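Local structure of Rbsd/fucu transport protein family protein (Streptococcus pneumoniae, 4A34) at residues L28-Y33 against Y130-L135. The protein probably interconverts the alpha and beta anomers of L-fucose, as a fucose mutarotase of the RbsD/FucU family, and binds L-fucose between neighbouring subunits. Sequence-based numbering, arbitrary orientation.
Sequences LADANY and YANIIL. With FUL (beta-L-fucopyranose), chain B.
The side chain of Asn132 lies across the carboxylate of Asp30 at about a right angle, their flat groups turned 46° apart, where two neighbouring antiparallel strands of the RbsD/FucU fold run out into the fucose pocket. The arrangement illustrates how a sheet can deliver a sugar site: regular backbone pairing within the strands, then polar side chains in the loops at their ends. Leu28 and Ile133 form the hydrogen-bonded pair, Leu28 N giving to Ile133 O (2.9 Å) and Ile133 N to Leu28 O. Their side chains share one face of the sheet, where Leu28 CD1 meets Leu135 CD1 at 3.9 Å and helix 50-60 packs over the cluster.

Beyond this pair, side chains take over the bridging. Asn132 OD1 receives Asp30 N at 2.7 Å in a nearly straight bond (168° at the hydrogen), although the donor stands above the amide's carbonyl plane rather than on a lone pair. With OD1 so engaged, the amide's other end faces the sugar, and ND2 donates to fucose O2 over 2.9 Å. Asp30 holds its CG between its own backbone N and carbonyl carbon (chi1 68°), which brings the carboxylate over to the loop 130-132; there OD2 accepts Ala131 N at 3.1 Å, nearly along its C-O axis. The same oxygen takes the hydroxyl of fucose O3, while OD1 takes that of O2, so the carboxylate spans two adjacent sugar hydroxyls.

Tyr33 sets its ring edge against O2, its own hydroxyl bonded to Ser115. His22 of a second subunit and Tyr112 also bond the sugar. Tyr130, whose hydroxyl is tied to Asp80, turns one ring face to the sugar, with fucose C4 over the ring centre, 4.1 Å from its plane, and its backbone N donates to O3.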
loop_
_atom_site.group_PDB
_atom_site.type_symbol
_atom_site.label_atom_id
_atom_site.label_comp_id
_atom_site.label_asym_id
_atom_site.label_seq_id
_atom_site.Cartn_x
_atom_site.Cartn_y
_atom_site.Cartn_z
ATOM N N LEU I 28 -23.072 -2.447 16.663
ATOM C CA LEU I 28 -23.634 -3.625 16.041
ATOM C C LEU I 28 -24.708 -3.107 15.103
ATOM O O LEU I 28 -25.806 -2.743 15.529
ATOM C CB LEU I 28 -24.187 -4.595 17.097
ATOM C CG LEU I 28 -23.253 -4.947 18.275
ATOM C CD1 LEU I 28 -23.919 -5.866 19.305
ATOM C CD2 LEU I 28 -21.945 -5.574 17.806
ATOM N N ALA I 29 -24.370 -3.030 13.822
ATOM C CA ALA I 29 -25.249 -2.407 12.845
ATOM C C ALA I 29 -26.174 -3.418 12.179
ATOM O O ALA I 29 -25.758 -4.537 11.873
ATOM C CB ALA I 29 -24.430 -1.677 11.808
ATOM N N ASP I 30 -27.422 -3.021 11.943
ATOM C CA ASP I 30 -28.365 -3.898 11.261
ATOM C C ASP I 30 -28.236 -3.790 9.744
ATOM O O ASP I 30 -27.588 -2.881 9.235
ATOM C CB ASP I 30 -29.810 -3.679 11.749
ATOM C CG ASP I 30 -30.403 -2.317 11.349
ATOM O OD1 ASP I 30 -30.139 -1.799 10.235
ATOM O OD2 ASP I 30 -31.182 -1.777 12.164
ATOM N N ALA I 31 -28.878 -4.713 9.030
ATOM C CA ALA I 31 -28.697 -4.862 7.586
ATOM C C ALA I 31 -28.953 -3.590 6.796
ATOM O O ALA I 31 -28.335 -3.374 5.761
ATOM C CB ALA I 31 -29.569 -5.986 7.060
ATOM N N ASN I 32 -29.866 -2.759 7.288
ATOM C CA ASN I 32 -30.260 -1.535 6.599
ATOM C C ASN I 32 -29.362 -0.350 6.935
ATOM O O ASN I 32 -29.461 0.710 6.313
ATOM C CB ASN I 32 -31.712 -1.192 6.933
ATOM C CG ASN I 32 -32.699 -2.132 6.276
ATOM O OD1 ASN I 32 -33.012 -1.996 5.088
ATOM N ND2 ASN I 32 -33.207 -3.088 7.050
ATOM N N TYR I 33 -28.486 -0.534 7.918
ATOM C CA TYR I 33 -27.645 0.550 8.421
ATOM C C TYR I 33 -26.568 0.987 7.403
ATOM O O TYR I 33 -26.133 0.176 6.585
ATOM C CB TYR I 33 -27.027 0.150 9.770
ATOM C CG TYR I 33 -26.388 1.311 10.480
ATOM C CD1 TYR I 33 -27.161 2.219 11.208
ATOM C CD2 TYR I 33 -25.011 1.532 10.387
ATOM C CE1 TYR I 33 -26.578 3.306 11.826
ATOM C CE2 TYR I 33 -24.420 2.620 11.001
ATOM C CZ TYR I 33 -25.203 3.500 11.719
ATOM O OH TYR I 33 -24.603 4.571 12.330
ATOM N N TYR I 130 -34.458 -0.571 13.251
ATOM C CA TYR I 130 -34.018 0.185 14.422
ATOM C C TYR I 130 -33.382 -0.745 15.455
ATOM O O TYR I 130 -33.701 -0.695 16.649
ATOM C CB TYR I 130 -35.187 0.987 15.009
ATOM C CG TYR I 130 -35.719 2.067 14.086
ATOM C CD1 TYR I 130 -35.128 3.332 14.053
ATOM C CD2 TYR I 130 -36.811 1.828 13.244
ATOM C CE1 TYR I 130 -35.601 4.328 13.214
ATOM C CE2 TYR I 130 -37.296 2.825 12.393
ATOM C CZ TYR I 130 -36.682 4.078 12.392
ATOM O OH TYR I 130 -37.140 5.090 11.567
ATOM N N ALA I 131 -32.467 -1.585 14.967
ATOM C CA ALA I 131 -31.947 -2.733 15.720
ATOM C C ALA I 131 -30.483 -2.549 16.074
ATOM O O ALA I 131 -29.830 -3.466 16.584
ATOM C CB ALA I 131 -32.140 -4.021 14.914
ATOM N N ASN I 132 -29.985 -1.353 15.796
ATOM C CA ASN I 132 -28.595 -1.016 15.971
ATOM C C ASN I 132 -28.282 -0.783 17.442
ATOM O O ASN I 132 -29.111 -0.253 18.166
ATOM C CB ASN I 132 -28.300 0.240 15.155
ATOM C CG ASN I 132 -28.654 0.075 13.690
ATOM O OD1 ASN I 132 -27.922 -0.564 12.940
ATOM N ND2 ASN I 132 -29.776 0.656 13.272
ATOM N N ILE I 133 -27.095 -1.186 17.886
ATOM C CA ILE I 133 -26.696 -0.988 19.279
ATOM C C ILE I 133 -25.304 -0.388 19.302
ATOM O O ILE I 133 -24.510 -0.674 18.417
ATOM C CB ILE I 133 -26.664 -2.326 20.083
ATOM C CG1 ILE I 133 -27.921 -3.166 19.850
ATOM C CG2 ILE I 133 -26.494 -2.069 21.575
ATOM C CD1 ILE I 133 -27.900 -4.502 20.573
ATOM N N ILE I 134 -25.007 0.448 20.294
ATOM C CA ILE I 134 -23.619 0.854 20.553
ATOM C C ILE I 134 -23.231 0.426 21.949
ATOM O O ILE I 134 -23.934 0.728 22.915
ATOM C CB ILE I 134 -23.365 2.370 20.413
ATOM C CG1 ILE I 134 -23.881 2.891 19.072
ATOM C CG2 ILE I 134 -21.873 2.664 20.566
ATOM C CD1 ILE I 134 -23.813 4.375 18.934
ATOM N N LEU I 135 -22.119 -0.299 22.033
ATOM C CA LEU I 135 -21.607 -0.825 23.286
ATOM C C LEU I 135 -20.279 -0.162 23.570
ATOM O O LEU I 135 -19.460 0.004 22.657
ATOM C CB LEU I 135 -21.418 -2.334 23.173
ATOM C CG LEU I 135 -22.623 -3.190 22.765
ATOM C CD1 LEU I 135 -22.166 -4.614 22.503
ATOM C CD2 LEU I 135 -23.693 -3.162 23.859
HETATM C C1 FUL B . -31.611 3.202 9.481
HETATM C C2 FUL B . -31.527 1.701 9.788
HETATM O O2 FUL B . -30.343 1.361 10.472
HETATM C C3 FUL B . -32.722 1.347 10.670
HETATM O O3 FUL B . -32.762 -0.028 10.941
HETATM C C4 FUL B . -34.014 1.763 9.992
HETATM O O4 FUL B . -34.124 1.052 8.787
HETATM C C5 FUL B . -33.949 3.254 9.685
HETATM C C6 FUL B . -35.260 3.754 9.091
HETATM O O5 FUL B . -32.838 3.476 8.822
HETATM O O1 FUL B . -30.540 3.639 8.682
#